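Local coordinates for protein probable acetyltransferase (Pseudomonas aeruginosa PAO1, PDB 2EUI) that probably transfers acyl groups as a member of the GNAT acetyltransferase family, although its substrate and exact function are not known, at residues F63-P68 and L81-V86. Sequence-based numbering, arbitrary orientation.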
loop_
_atom_site.group_PDB
_atom_site.type_symbol
_atom_site.label_atom_id
_atom_site.label_comp_id
_atom_site.label_asym_id
_atom_site.label_seq_id
_atom_site.Cartn_x
_atom_site.Cartn_y
_atom_site.Cartn_z
ATOM N N PHE A 63 14.228 -13.661 -1.520
ATOM C CA PHE A 63 13.902 -12.557 -0.655
ATOM C C PHE A 63 12.423 -12.216 -0.736
ATOM O O PHE A 63 11.716 -12.629 -1.651
ATOM C CB PHE A 63 14.758 -11.343 -1.016
ATOM C CG PHE A 63 14.326 -10.664 -2.268
ATOM C CD1 PHE A 63 13.328 -9.700 -2.240
ATOM C CD2 PHE A 63 14.860 -11.037 -3.490
ATOM C CE1 PHE A 63 12.868 -9.123 -3.413
ATOM C CE2 PHE A 63 14.401 -10.459 -4.671
ATOM C CZ PHE A 63 13.407 -9.505 -4.632
ATOM N N CYS A 64 11.973 -11.436 0.233
ATOM C CA CYS A 64 10.581 -11.038 0.314
ATOM C C CYS A 64 10.466 -9.565 0.744
ATOM O O CYS A 64 11.307 -9.063 1.486
ATOM C CB CYS A 64 9.892 -11.971 1.319
ATOM S SG CYS A 64 8.265 -11.489 1.810
ATOM N N GLN A 65 9.451 -8.865 0.251
ATOM C CA GLN A 65 9.261 -7.471 0.648
ATOM C C GLN A 65 7.803 -7.126 0.925
ATOM O O GLN A 65 6.895 -7.469 0.159
ATOM C CB GLN A 65 9.828 -6.488 -0.391
ATOM C CG GLN A 65 9.792 -5.026 0.068
ATOM C CD GLN A 65 10.568 -4.087 -0.859
ATOM O OE1 GLN A 65 10.397 -4.111 -2.089
ATOM N NE2 GLN A 65 11.418 -3.251 -0.271
ATOM N N LEU A 66 7.590 -6.457 2.050
ATOM C CA LEU A 66 6.260 -6.048 2.438
ATOM C C LEU A 66 6.296 -4.564 2.725
ATOM O O LEU A 66 7.319 -4.039 3.159
ATOM C CB LEU A 66 5.811 -6.803 3.696
ATOM C CG LEU A 66 5.771 -8.335 3.669
ATOM C CD1 LEU A 66 7.152 -8.911 3.926
ATOM C CD2 LEU A 66 4.828 -8.812 4.733
ATOM N N TYR A 67 5.187 -3.883 2.457
ATOM C CA TYR A 67 5.088 -2.454 2.744
ATOM C C TYR A 67 4.077 -2.242 3.856
ATOM O O TYR A 67 2.951 -2.724 3.782
ATOM C CB TYR A 67 4.654 -1.664 1.509
ATOM C CG TYR A 67 5.620 -1.759 0.358
ATOM C CD1 TYR A 67 6.994 -1.619 0.565
ATOM C CD2 TYR A 67 5.169 -2.008 -0.938
ATOM C CE1 TYR A 67 7.898 -1.730 -0.493
ATOM C CE2 TYR A 67 6.062 -2.120 -2.003
ATOM C CZ TYR A 67 7.424 -1.981 -1.773
ATOM O OH TYR A 67 8.314 -2.070 -2.816
ATOM N N PRO A 68 4.473 -1.517 4.908
ATOM C CA PRO A 68 3.597 -1.232 6.048
ATOM C C PRO A 68 2.420 -0.329 5.659
ATOM O O PRO A 68 2.595 0.641 4.922
ATOM C CB PRO A 68 4.537 -0.550 7.029
ATOM C CG PRO A 68 5.434 0.222 6.110
ATOM C CD PRO A 68 5.754 -0.803 5.045
ATOM N N LEU A 81 1.933 -7.003 0.512
ATOM C CA LEU A 81 2.976 -7.920 0.090
ATOM C C LEU A 81 3.211 -7.666 -1.387
ATOM O O LEU A 81 2.427 -8.095 -2.227
ATOM C CB LEU A 81 2.514 -9.357 0.311
ATOM C CG LEU A 81 3.460 -10.514 -0.008
ATOM C CD1 LEU A 81 4.766 -10.386 0.786
ATOM C CD2 LEU A 81 2.746 -11.814 0.332
ATOM N N ASN A 82 4.286 -6.960 -1.710
ATOM C CA ASN A 82 4.576 -6.653 -3.105
ATOM C C ASN A 82 5.451 -7.679 -3.811
ATOM O O ASN A 82 5.094 -8.142 -4.896
ATOM C CB ASN A 82 5.254 -5.282 -3.226
ATOM C CG ASN A 82 5.684 -4.965 -4.653
ATOM O OD1 ASN A 82 6.496 -4.068 -4.890
ATOM N ND2 ASN A 82 5.135 -5.701 -5.612
ATOM N N ASP A 83 6.588 -8.015 -3.195
ATOM C CA ASP A 83 7.551 -8.942 -3.789
ATOM C C ASP A 83 7.871 -10.211 -3.013
ATOM O O ASP A 83 7.935 -10.231 -1.783
ATOM C CB ASP A 83 8.897 -8.250 -4.044
ATOM C CG ASP A 83 8.755 -6.791 -4.400
ATOM O OD1 ASP A 83 8.158 -6.489 -5.459
ATOM O OD2 ASP A 83 9.253 -5.946 -3.614
ATOM N N ILE A 84 8.104 -11.265 -3.776
ATOM C CA ILE A 84 8.480 -12.564 -3.256
ATOM C C ILE A 84 9.276 -13.131 -4.432
ATOM O O ILE A 84 8.870 -12.997 -5.581
ATOM C CB ILE A 84 7.225 -13.432 -2.885
ATOM C CG1 ILE A 84 7.666 -14.828 -2.459
ATOM C CG2 ILE A 84 6.250 -13.517 -4.045
ATOM C CD1 ILE A 84 8.421 -14.861 -1.157
ATOM N N TYR A 85 10.435 -13.712 -4.167
ATOM C CA TYR A 85 11.238 -14.239 -5.267
ATOM C C TYR A 85 12.393 -15.133 -4.861
ATOM O O TYR A 85 13.112 -14.862 -3.896
ATOM C CB TYR A 85 11.791 -13.085 -6.101
ATOM C CG TYR A 85 12.610 -13.519 -7.295
ATOM C CD1 TYR A 85 11.990 -13.955 -8.467
ATOM C CD2 TYR A 85 14.004 -13.481 -7.262
ATOM C CE1 TYR A 85 12.739 -14.337 -9.578
ATOM C CE2 TYR A 85 14.760 -13.862 -8.367
ATOM C CZ TYR A 85 14.123 -14.287 -9.517
ATOM O OH TYR A 85 14.855 -14.675 -10.608
ATOM N N VAL A 86 12.573 -16.198 -5.626
ATOM C CA VAL A 86 13.653 -17.140 -5.369
ATOM C C VAL A 86 14.582 -17.170 -6.575
ATOM O O VAL A 86 14.148 -16.955 -7.696
ATOM C CB VAL A 86 13.106 -18.560 -5.123
ATOM C CG1 VAL A 86 14.248 -19.494 -4.773
ATOM C CG2 VAL A 86 12.070 -18.537 -4.003
#
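The carbonyl O of Gln65 takes two backbone N-H groups from the neighbouring strand: Asn82 N lies 3.2 Å from Gln65 O, and Asp83 N makes a weak bond to Gln65 O at 3.4 Å. Two residues facing one is a classic beta bulge, and it shifts the antiparallel pairing by a residue between Gln65 and Leu66. Toward Phe63 the pairing is regular. Gln65 N reaches Asp83 O at 2.9 Å in a nearly straight bond (168°), while Phe63 and Tyr85 exchange a pair of backbone bonds. A bulge in this strand is a recurring GNAT feature that helps part it from its parallel neighbour, here 112-120, and open the acetyl-CoA cleft, probably here too.

On the face with Cys64 and Leu66, Leu81 swings CG anti to its backbone N (chi1 -178°), which carries CD1 across the strand to Leu66 CG at 3.7 Å and to Cys64 SG at 3.8 Å. Ile84 CD1 rests against Cys64 CB. On the other face the Phe63 ring reaches obliquely toward the partner strand, CE2 meeting Tyr85 CB at 4.0 Å. Gln65 and Asp83 run side by side. At the bulge, Asn82 CB packs against Tyr67 CE2 at 3.5 Å. The polar ends of Tyr67, Asn82 and Asp83 converge on Ser72 of the second subunit, each hydrogen-bonded to its hydroxyl, so the bulge takes part in the dimer contact.

These strands form the central hairpin of the GNAT sheet, between strands 48-53 and 112-120; helix 92-109 packs on Leu81 and Ile84, and helix 11-24 on Phe63 and Tyr85 from the opposite face.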